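Local coordinates for hypothetical protein (PDB 4M8R) that is of unknown function but couples an N-terminal Ig-like domain to a WD40-like domain of the beta-propeller class, at residues Q43-F48 / F93-S98; F307-A312 / F398-K403; V370-R375 / I382-S387. All coordinates share one frame; numbering follows the deposited sequence.

Contact 1 (Q43-F48 / F93-S98); sequences QVDFDF and FLNRAS
Q43, V44 and D45 pair with N95, L94 and F93 as neighbouring antiparallel strands in the sheet of the N-terminal Ig-like domain. Hydrogen-bonded pairs flank the non-hydrogen-bonded pair V44-L94: Q43 with N95 and D45 with F93 each exchange two N-H...O bonds, N95 N lying 2.7 Å from Q43 O. F93 O also receives a CA-H...O contact from V44 CA, 3.3 Å away. Q43, D45, F93 and N95 share one face of the sheet, V44 and L94 the other. With CG of F93 opposite its carbonyl carbon (chi1 -64°), the ring turns an edge to D45 O and brings CE2 within 3.6 Å of D47 OD2, ring and carboxylate planes being 60° apart. The second subunit supplies F191, edge-to-face with the F93 ring, and K234, salt-bridged to D47; R100 of the same chain forms a salt bridge with D45. A serine in place of F93 would probably open a gap beside D47 and leave F191 of the second subunit without its aromatic mate. Backbone bonds thus join the strands, whereas the two buried carboxylates are probably balanced by R100 and by K234 of the second subunit.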
loop_
_atom_site.group_PDB
_atom_site.type_symbol
_atom_site.label_atom_id
_atom_site.label_comp_id
_atom_site.label_asym_id
_atom_site.label_seq_id
_atom_site.Cartn_x
_atom_site.Cartn_y
_atom_site.Cartn_z
ATOM N N GLN A 43 10.190 26.278 -24.084
ATOM C CA GLN A 43 9.333 25.128 -23.844
ATOM C C GLN A 43 8.061 25.586 -23.139
ATOM O O GLN A 43 7.944 26.745 -22.728
ATOM C CB GLN A 43 10.077 24.067 -23.033
ATOM C CG GLN A 43 11.393 23.639 -23.683
ATOM C CD GLN A 43 11.980 22.353 -23.112
ATOM O OE1 GLN A 43 11.281 21.547 -22.496
ATOM N NE2 GLN A 43 13.276 22.152 -23.328
ATOM N N VAL A 44 7.097 24.681 -23.035
ATOM C CA VAL A 44 5.835 24.983 -22.389
ATOM C C VAL A 44 5.531 23.896 -21.368
ATOM O O VAL A 44 5.629 22.708 -21.673
ATOM C CB VAL A 44 4.700 25.088 -23.424
ATOM C CG1 VAL A 44 3.361 25.314 -22.742
ATOM C CG2 VAL A 44 4.986 26.213 -24.416
ATOM N N ASP A 45 5.164 24.322 -20.160
ATOM C CA ASP A 45 4.861 23.422 -19.043
ATOM C C ASP A 45 3.403 23.542 -18.624
ATOM O O ASP A 45 2.815 24.621 -18.689
ATOM C CB ASP A 45 5.717 23.778 -17.823
ATOM C CG ASP A 45 7.134 23.271 -17.925
ATOM O OD1 ASP A 45 7.341 22.127 -18.401
ATOM O OD2 ASP A 45 8.041 24.017 -17.505
ATOM N N PHE A 46 2.848 22.423 -18.165
ATOM C CA PHE A 46 1.511 22.377 -17.591
ATOM C C PHE A 46 1.605 22.126 -16.097
ATOM O O PHE A 46 2.460 21.359 -15.654
ATOM C CB PHE A 46 0.728 21.199 -18.160
ATOM C CG PHE A 46 0.400 21.305 -19.618
ATOM C CD1 PHE A 46 -0.181 22.452 -20.139
ATOM C CD2 PHE A 46 0.602 20.215 -20.457
ATOM C CE1 PHE A 46 -0.520 22.521 -21.482
ATOM C CE2 PHE A 46 0.269 20.282 -21.796
ATOM C CZ PHE A 46 -0.292 21.436 -22.310
ATOM N N ASP A 47 0.715 22.756 -15.333
ATOM C CA ASP A 47 0.432 22.347 -13.959
ATOM C C ASP A 47 -1.052 21.983 -13.878
ATOM O O ASP A 47 -1.904 22.748 -14.319
ATOM C CB ASP A 47 0.760 23.467 -12.959
ATOM C CG ASP A 47 2.262 23.554 -12.617
ATOM O OD1 ASP A 47 3.089 22.807 -13.194
ATOM O OD2 ASP A 47 2.621 24.383 -11.751
ATOM N N PHE A 48 -1.352 20.816 -13.315
ATOM C CA PHE A 48 -2.721 20.307 -13.226
ATOM C C PHE A 48 -3.231 20.345 -11.789
ATOM O O PHE A 48 -2.491 20.036 -10.855
ATOM C CB PHE A 48 -2.779 18.855 -13.719
ATOM C CG PHE A 48 -2.390 18.680 -15.162
ATOM C CD1 PHE A 48 -1.056 18.653 -15.539
ATOM C CD2 PHE A 48 -3.355 18.498 -16.133
ATOM C CE1 PHE A 48 -0.696 18.474 -16.862
ATOM C CE2 PHE A 48 -3.004 18.323 -17.456
ATOM C CZ PHE A 48 -1.673 18.317 -17.823
ATOM N N PHE A 93 2.447 27.444 -18.722
ATOM C CA PHE A 93 3.617 28.282 -18.469
ATOM C C PHE A 93 4.592 28.268 -19.637
ATOM O O PHE A 93 4.887 27.212 -20.192
ATOM C CB PHE A 93 4.371 27.773 -17.236
ATOM C CG PHE A 93 3.589 27.850 -15.963
ATOM C CD1 PHE A 93 3.616 28.998 -15.187
ATOM C CD2 PHE A 93 2.843 26.766 -15.525
ATOM C CE1 PHE A 93 2.904 29.067 -14.005
ATOM C CE2 PHE A 93 2.127 26.829 -14.343
ATOM C CZ PHE A 93 2.157 27.981 -13.583
ATOM N N LEU A 94 5.119 29.436 -19.982
ATOM C CA LEU A 94 6.261 29.516 -20.887
ATOM C C LEU A 94 7.530 29.254 -20.082
ATOM O O LEU A 94 7.746 29.877 -19.047
ATOM C CB LEU A 94 6.349 30.894 -21.532
ATOM C CG LEU A 94 7.427 31.049 -22.608
ATOM C CD1 LEU A 94 7.168 30.108 -23.772
ATOM C CD2 LEU A 94 7.493 32.491 -23.087
ATOM N N ASN A 95 8.360 28.333 -20.561
ATOM C CA ASN A 95 9.584 27.943 -19.862
ATOM C C ASN A 95 10.803 28.279 -20.713
ATOM O O ASN A 95 11.054 27.624 -21.724
ATOM C CB ASN A 95 9.540 26.440 -19.537
ATOM C CG ASN A 95 10.744 25.964 -18.739
ATOM O OD1 ASN A 95 11.578 26.757 -18.304
ATOM N ND2 ASN A 95 10.838 24.652 -18.548
ATOM N N ARG A 96 11.540 29.313 -20.312
ATOM C CA ARG A 96 12.781 29.693 -20.979
ATOM C C ARG A 96 13.961 29.395 -20.059
ATOM O O ARG A 96 14.317 30.217 -19.213
ATOM C CB ARG A 96 12.748 31.180 -21.382
ATOM C CG ARG A 96 14.043 31.695 -22.009
ATOM C CD ARG A 96 13.813 32.445 -23.310
ATOM N NE ARG A 96 13.316 33.807 -23.118
ATOM C CZ ARG A 96 12.224 34.331 -23.679
ATOM N NH1 ARG A 96 11.446 33.628 -24.497
ATOM N NH2 ARG A 96 11.908 35.590 -23.414
ATOM N N ALA A 97 14.563 28.218 -20.241
ATOM C CA ALA A 97 15.664 27.743 -19.393
ATOM C C ALA A 97 15.214 27.655 -17.926
ATOM O O ALA A 97 14.327 26.866 -17.598
ATOM C CB ALA A 97 16.898 28.628 -19.566
ATOM N N SER A 98 15.807 28.463 -17.052
ATOM C CA SER A 98 15.332 28.602 -15.675
ATOM C C SER A 98 13.875 29.127 -15.608
ATOM O O SER A 98 12.982 28.455 -15.075
ATOM C CB SER A 98 16.284 29.546 -14.907
ATOM O OG SER A 98 15.810 29.861 -13.608
#

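Contact 2 (F307-A312 / F398-K403); sequences FYFGMA and FDWNSK. With EDO (1,2-ethanediol), chain H.
F309 projects from strand 303-310 toward segment 398-403, with W400 over one ring face and F398 at the edge, bringing together two four-stranded antiparallel sheets that are consistent with adjacent propeller blades. Its CB directs CG opposite the carbonyl carbon (chi1 -72°). CD2 comes first, 4.1 Å from W400 CB. Further along the same side, CE2 approaches F398 O at 3.8 Å, the oxygen lying at the ring edge and in its plane, where the ring hydrogens carry partial positive charge. At the tip, CZ meets F398 CD2 at 3.9 Å, close to the plane of the F398 ring, and on the far side CE1 lies 4.2 Å from W400 CE3. That indole carbon sits over one face of the F309 ring, offset toward its rim, in an edge-to-face pair whose six-membered rings have centroids 5.5 Å apart and planes at 60°.

M311, a selenomethionine, bends at both chi2 and chi3 to bring its end to the same indole: CE touches W400 CD1 at 3.7 Å, and SE stands obliquely to the five-membered ring, 4.9 Å from its centroid, in a Met-aromatic contact. The backbone carrying W400 is shaped by an Asx motif, D399 OD2 accepting from both S402 N and S402 OG. I382, on the strand beside 394-399, packs on F309 and F398; F361 meets W400 edge-to-face; and G53 of the third subunit packs on M311. O2 of a 1,2-ethanediol, probably from the crystallisation liquor, accepts from Y308 N at 2.9 Å.

The two segments therefore adhere through aromatic, aliphatic and selenium contacts, with F398 O turned to the F309 ring edge; cohesion probably rests mainly on apolar and ring packing.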
loop_
_atom_site.group_PDB
_atom_site.type_symbol
_atom_site.label_atom_id
_atom_site.label_comp_id
_atom_site.label_asym_id
_atom_site.label_seq_id
_atom_site.Cartn_x
_atom_site.Cartn_y
_atom_site.Cartn_z
ATOM N N PHE A 307 4.867 -19.137 -22.312
ATOM C CA PHE A 307 3.727 -18.528 -21.637
ATOM C C PHE A 307 3.944 -18.446 -20.137
ATOM O O PHE A 307 4.872 -19.045 -19.598
ATOM C CB PHE A 307 2.451 -19.324 -21.921
ATOM C CG PHE A 307 2.476 -20.723 -21.370
ATOM C CD1 PHE A 307 2.140 -20.966 -20.046
ATOM C CD2 PHE A 307 2.836 -21.793 -22.171
ATOM C CE1 PHE A 307 2.166 -22.252 -19.534
ATOM C CE2 PHE A 307 2.858 -23.080 -21.664
ATOM C CZ PHE A 307 2.528 -23.312 -20.346
ATOM N N TYR A 308 3.077 -17.689 -19.475
ATOM C CA TYR A 308 3.021 -17.687 -18.023
ATOM C C TYR A 308 1.587 -17.591 -17.535
ATOM O O TYR A 308 0.731 -17.050 -18.225
ATOM C CB TYR A 308 3.845 -16.535 -17.444
ATOM C CG TYR A 308 3.225 -15.164 -17.580
ATOM C CD1 TYR A 308 3.388 -14.411 -18.741
ATOM C CD2 TYR A 308 2.500 -14.606 -16.531
ATOM C CE1 TYR A 308 2.836 -13.145 -18.861
ATOM C CE2 TYR A 308 1.943 -13.345 -16.638
ATOM C CZ TYR A 308 2.109 -12.620 -17.806
ATOM O OH TYR A 308 1.546 -11.373 -17.908
ATOM N N PHE A 309 1.342 -18.138 -16.349
ATOM C CA PHE A 309 0.110 -17.892 -15.602
ATOM C C PHE A 309 0.440 -16.953 -14.448
ATOM O O PHE A 309 1.339 -17.244 -13.671
ATOM C CB PHE A 309 -0.426 -19.186 -14.991
ATOM C CG PHE A 309 -1.015 -20.147 -15.979
ATOM C CD1 PHE A 309 -0.210 -21.060 -16.637
ATOM C CD2 PHE A 309 -2.383 -20.168 -16.213
ATOM C CE1 PHE A 309 -0.759 -21.965 -17.533
ATOM C CE2 PHE A 309 -2.937 -21.068 -17.108
ATOM C CZ PHE A 309 -2.122 -21.970 -17.770
ATOM N N GLY A 310 -0.275 -15.840 -14.338
ATOM C CA GLY A 310 -0.177 -14.977 -13.163
ATOM C C GLY A 310 -1.104 -15.507 -12.085
ATOM O O GLY A 310 -2.320 -15.505 -12.263
HETATM N N MSE A 311 -0.534 -15.974 -10.974
HETATM C CA MSE A 311 -1.310 -16.644 -9.917
HETATM C C MSE A 311 -1.831 -15.692 -8.865
HETATM O O MSE A 311 -2.532 -16.109 -7.945
HETATM C CB MSE A 311 -0.445 -17.715 -9.262
HETATM C CG MSE A 311 0.119 -18.699 -10.283
HETATM SE SE MSE A 311 -1.310 -19.597 -11.291
HETATM C CE MSE A 311 -2.189 -20.568 -9.819
ATOM N N ALA A 312 -1.478 -14.413 -8.985
ATOM C CA ALA A 312 -2.086 -13.345 -8.191
ATOM C C ALA A 312 -2.074 -12.065 -9.011
ATOM O O ALA A 312 -1.390 -11.986 -10.033
ATOM C CB ALA A 312 -1.324 -13.138 -6.897
ATOM N N PHE A 398 -7.873 -21.168 -20.650
ATOM C CA PHE A 398 -7.596 -22.299 -19.771
ATOM C C PHE A 398 -7.431 -21.796 -18.342
ATOM O O PHE A 398 -6.628 -20.898 -18.092
ATOM C CB PHE A 398 -6.327 -23.027 -20.197
ATOM C CG PHE A 398 -6.082 -24.294 -19.431
ATOM C CD1 PHE A 398 -6.810 -25.441 -19.718
ATOM C CD2 PHE A 398 -5.134 -24.341 -18.419
ATOM C CE1 PHE A 398 -6.589 -26.614 -19.016
ATOM C CE2 PHE A 398 -4.909 -25.509 -17.712
ATOM C CZ PHE A 398 -5.634 -26.649 -18.013
ATOM N N ASP A 399 -8.189 -22.377 -17.415
ATOM C CA ASP A 399 -8.128 -21.996 -16.008
ATOM C C ASP A 399 -7.299 -23.028 -15.249
ATOM O O ASP A 399 -7.684 -24.195 -15.152
ATOM C CB ASP A 399 -9.541 -21.890 -15.420
ATOM C CG ASP A 399 -9.535 -21.550 -13.942
ATOM O OD1 ASP A 399 -9.118 -20.432 -13.586
ATOM O OD2 ASP A 399 -9.948 -22.399 -13.127
ATOM N N TRP A 400 -6.163 -22.592 -14.716
ATOM C CA TRP A 400 -5.245 -23.484 -14.016
ATOM C C TRP A 400 -5.909 -24.275 -12.885
ATOM O O TRP A 400 -5.616 -25.456 -12.696
ATOM C CB TRP A 400 -4.059 -22.701 -13.445
ATOM C CG TRP A 400 -3.146 -23.588 -12.688
ATOM C CD1 TRP A 400 -3.132 -23.796 -11.340
ATOM C CD2 TRP A 400 -2.147 -24.445 -13.238
ATOM N NE1 TRP A 400 -2.167 -24.716 -11.013
ATOM C CE2 TRP A 400 -1.547 -25.131 -12.162
ATOM C CE3 TRP A 400 -1.690 -24.691 -14.538
ATOM C CZ2 TRP A 400 -0.515 -26.047 -12.343
ATOM C CZ3 TRP A 400 -0.663 -25.603 -14.718
ATOM C CH2 TRP A 400 -0.089 -26.271 -13.625
ATOM N N ASN A 401 -6.793 -23.622 -12.135
ATOM C CA ASN A 401 -7.360 -24.222 -10.925
ATOM C C ASN A 401 -8.421 -25.283 -11.211
ATOM O O ASN A 401 -8.544 -26.247 -10.459
ATOM C CB ASN A 401 -7.912 -23.140 -9.989
ATOM C CG ASN A 401 -6.824 -22.204 -9.473
ATOM O OD1 ASN A 401 -6.346 -22.356 -8.349
ATOM N ND2 ASN A 401 -6.420 -21.238 -10.297
ATOM N N SER A 402 -9.172 -25.113 -12.298
ATOM C CA SER A 402 -10.174 -26.099 -12.719
ATOM C C SER A 402 -9.674 -27.022 -13.840
ATOM O O SER A 402 -10.339 -28.000 -14.174
ATOM C CB SER A 402 -11.449 -25.391 -13.178
ATOM O OG SER A 402 -11.216 -24.642 -14.357
ATOM N N LYS A 403 -8.518 -26.700 -14.419
ATOM C CA LYS A 403 -7.934 -27.475 -15.525
ATOM C C LYS A 403 -8.883 -27.636 -16.716
ATOM O O LYS A 403 -8.808 -28.630 -17.437
ATOM C CB LYS A 403 -7.485 -28.862 -15.049
ATOM C CG LYS A 403 -6.554 -28.859 -13.850
ATOM C CD LYS A 403 -5.167 -28.366 -14.216
ATOM C CE LYS A 403 -4.251 -28.450 -13.009
ATOM N NZ LYS A 403 -2.863 -28.070 -13.361
HETATM C C1 EDO H . 2.788 -15.385 -23.435
HETATM O O1 EDO H . 2.826 -14.327 -24.396
HETATM C C2 EDO H . 1.816 -14.996 -22.331
HETATM O O2 EDO H . 1.641 -16.061 -21.386
#

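Contact 3 (V370-R375 / I382-S387); sequences VSITNR and ITVLFS. With EDO (1,2-ethanediol), chain H.
V370 lays its CG2 against L385, 3.8 Å from CD2 and close to L385 O, which V370 N also reaches at 2.9 Å and almost straight (176°). The methyl gets there because chi1 of -71° sets CG1 anti to the carbonyl carbon and CG2 between that carbon and the backbone N. Further along the hairpin, T373 and T383 form a hydrogen-bonded antiparallel pair: T373 N meets T383 O at 2.9 Å and T383 N meets T373 O at 2.7 Å, nearly in line with the carbonyl bond. Their side chains run side by side, pointing the same way, T373 CG2 being 4.2 Å from T383 CB. On the other face I372 CG2 packs on I382 CB at 4.2 Å and on V384 CG2 at 4.4 Å. N374 ND2 rests 3.8 Å from I382 CG2 while hydrogen-bonded to Y308 O. The polar ends on the threonine face are satisfied from outside: T383 OG1 by D397 and the indole of W421, T373 OG1 by W421 N, S371 OG by V419 N. Strands flank the hairpin: 419-422 borders the S371 and T373 face, I305 and F307 of 303-310 pack on I372 opposite, and 394-399 continues the sheet beyond 382-387.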
loop_
_atom_site.group_PDB
_atom_site.type_symbol
_atom_site.label_atom_id
_atom_site.label_comp_id
_atom_site.label_asym_id
_atom_site.label_seq_id
_atom_site.Cartn_x
_atom_site.Cartn_y
_atom_site.Cartn_z
ATOM N N VAL A 370 -1.603 -20.468 -32.180
ATOM C CA VAL A 370 -0.876 -19.414 -32.910
ATOM C C VAL A 370 -0.676 -18.120 -32.118
ATOM O O VAL A 370 0.103 -17.259 -32.529
ATOM C CB VAL A 370 -1.556 -19.065 -34.251
ATOM C CG1 VAL A 370 -1.372 -20.205 -35.243
ATOM C CG2 VAL A 370 -3.031 -18.732 -34.050
ATOM N N SER A 371 -1.380 -17.980 -30.999
ATOM C CA SER A 371 -1.181 -16.851 -30.113
ATOM C C SER A 371 -1.582 -17.226 -28.694
ATOM O O SER A 371 -2.516 -18.005 -28.490
ATOM C CB SER A 371 -2.005 -15.654 -30.586
ATOM O OG SER A 371 -1.559 -14.454 -29.980
ATOM N N ILE A 372 -0.849 -16.683 -27.722
ATOM C CA ILE A 372 -1.186 -16.809 -26.305
ATOM C C ILE A 372 -1.065 -15.432 -25.666
ATOM O O ILE A 372 -0.132 -14.687 -25.959
ATOM C CB ILE A 372 -0.241 -17.786 -25.567
ATOM C CG1 ILE A 372 -0.197 -19.141 -26.278
ATOM C CG2 ILE A 372 -0.685 -17.970 -24.119
ATOM C CD1 ILE A 372 0.678 -20.166 -25.592
ATOM N N THR A 373 -1.999 -15.105 -24.781
ATOM C CA THR A 373 -1.975 -13.819 -24.092
ATOM C C THR A 373 -2.777 -13.895 -22.787
ATOM O O THR A 373 -3.518 -14.856 -22.575
ATOM C CB THR A 373 -2.478 -12.697 -25.022
ATOM O OG1 THR A 373 -2.366 -11.427 -24.368
ATOM C CG2 THR A 373 -3.922 -12.953 -25.465
ATOM N N ASN A 374 -2.612 -12.896 -21.916
ATOM C CA ASN A 374 -3.137 -12.958 -20.550
ATOM C C ASN A 374 -4.034 -11.784 -20.211
ATOM O O ASN A 374 -3.678 -10.637 -20.462
ATOM C CB ASN A 374 -1.993 -12.969 -19.538
ATOM C CG ASN A 374 -1.051 -14.137 -19.725
ATOM O OD1 ASN A 374 -0.305 -14.191 -20.697
ATOM N ND2 ASN A 374 -1.068 -15.070 -18.785
ATOM N N ARG A 375 -5.188 -12.080 -19.624
ATOM C CA ARG A 375 -6.086 -11.053 -19.127
ATOM C C ARG A 375 -5.808 -10.887 -17.638
ATOM O O ARG A 375 -6.138 -11.766 -16.839
ATOM C CB ARG A 375 -7.548 -11.447 -19.360
ATOM C CG ARG A 375 -8.468 -10.239 -19.437
ATOM C CD ARG A 375 -9.881 -10.508 -18.954
ATOM N NE ARG A 375 -10.595 -11.488 -19.763
ATOM C CZ ARG A 375 -11.920 -11.558 -19.873
ATOM N NH1 ARG A 375 -12.706 -10.689 -19.246
ATOM N NH2 ARG A 375 -12.462 -12.501 -20.633
ATOM N N ILE A 382 -4.835 -18.352 -19.067
ATOM C CA ILE A 382 -4.259 -17.870 -20.312
ATOM C C ILE A 382 -5.348 -17.867 -21.366
ATOM O O ILE A 382 -6.330 -18.605 -21.262
ATOM C CB ILE A 382 -3.080 -18.735 -20.795
ATOM C CG1 ILE A 382 -3.487 -20.205 -20.947
ATOM C CG2 ILE A 382 -1.911 -18.610 -19.830
ATOM C CD1 ILE A 382 -2.424 -21.059 -21.609
ATOM N N THR A 383 -5.174 -17.022 -22.371
ATOM C CA THR A 383 -6.097 -16.954 -23.482
ATOM C C THR A 383 -5.352 -17.381 -24.721
ATOM O O THR A 383 -4.258 -16.893 -24.993
ATOM C CB THR A 383 -6.643 -15.538 -23.650
ATOM O OG1 THR A 383 -7.312 -15.156 -22.439
ATOM C CG2 THR A 383 -7.615 -15.471 -24.819
ATOM N N VAL A 384 -5.955 -18.297 -25.470
ATOM C CA VAL A 384 -5.271 -18.985 -26.551
ATOM C C VAL A 384 -6.069 -18.893 -27.843
ATOM O O VAL A 384 -7.297 -18.950 -27.826
ATOM C CB VAL A 384 -5.053 -20.463 -26.182
ATOM C CG1 VAL A 384 -4.436 -21.231 -27.339
ATOM C CG2 VAL A 384 -4.172 -20.564 -24.944
ATOM N N LEU A 385 -5.351 -18.752 -28.956
ATOM C CA LEU A 385 -5.946 -18.703 -30.279
ATOM C C LEU A 385 -5.504 -19.929 -31.080
ATOM O O LEU A 385 -4.313 -20.106 -31.328
ATOM C CB LEU A 385 -5.518 -17.418 -30.990
ATOM C CG LEU A 385 -6.191 -17.101 -32.329
ATOM C CD1 LEU A 385 -7.662 -16.750 -32.150
ATOM C CD2 LEU A 385 -5.458 -15.962 -33.010
ATOM N N PHE A 386 -6.468 -20.763 -31.481
ATOM C CA PHE A 386 -6.210 -21.983 -32.264
ATOM C C PHE A 386 -6.640 -21.822 -33.705
ATOM O O PHE A 386 -7.465 -20.969 -34.018
ATOM C CB PHE A 386 -7.015 -23.166 -31.731
ATOM C CG PHE A 386 -6.849 -23.404 -30.271
ATOM C CD1 PHE A 386 -5.694 -23.994 -29.783
ATOM C CD2 PHE A 386 -7.855 -23.050 -29.383
ATOM C CE1 PHE A 386 -5.538 -24.215 -28.427
ATOM C CE2 PHE A 386 -7.707 -23.268 -28.027
ATOM C CZ PHE A 386 -6.544 -23.852 -27.546
ATOM N N SER A 387 -6.105 -22.680 -34.568
ATOM C CA SER A 387 -6.644 -22.881 -35.909
ATOM C C SER A 387 -6.869 -24.371 -36.136
ATOM O O SER A 387 -6.231 -25.203 -35.487
ATOM C CB SER A 387 -5.690 -22.327 -36.966
ATOM O OG SER A 387 -4.394 -22.869 -36.816
HETATM C C1 EDO H . 2.788 -15.385 -23.435
HETATM O O1 EDO H . 2.826 -14.327 -24.396
HETATM C C2 EDO H . 1.816 -14.996 -22.331
HETATM O O2 EDO H . 1.641 -16.061 -21.386
#

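Overall arrangement
All three contacts are buried. Contact 1 belongs to the Ig-like domain, its centre about 48 Å from that of contact 2 and 45 Å from that of contact 3, across the centre of the chain; the second subunit meets it, whereas the third reaches contact 2 and R375 of contact 3. Contacts 2 and 3 lie in the WD40-like domain, with centres about 13 Å apart, and share a sheet: strands 381-387 and 394-399 are neighbours, and contact 3 is nested in the loop that contact 2 closes. Contacts 1 and 3 join adjacent strands by backbone bonds; contact 2 bridges two sheets by ring packing. Buried carboxylates mark contact 1, whereas hydroxyls and aliphatic groups mark contact 3.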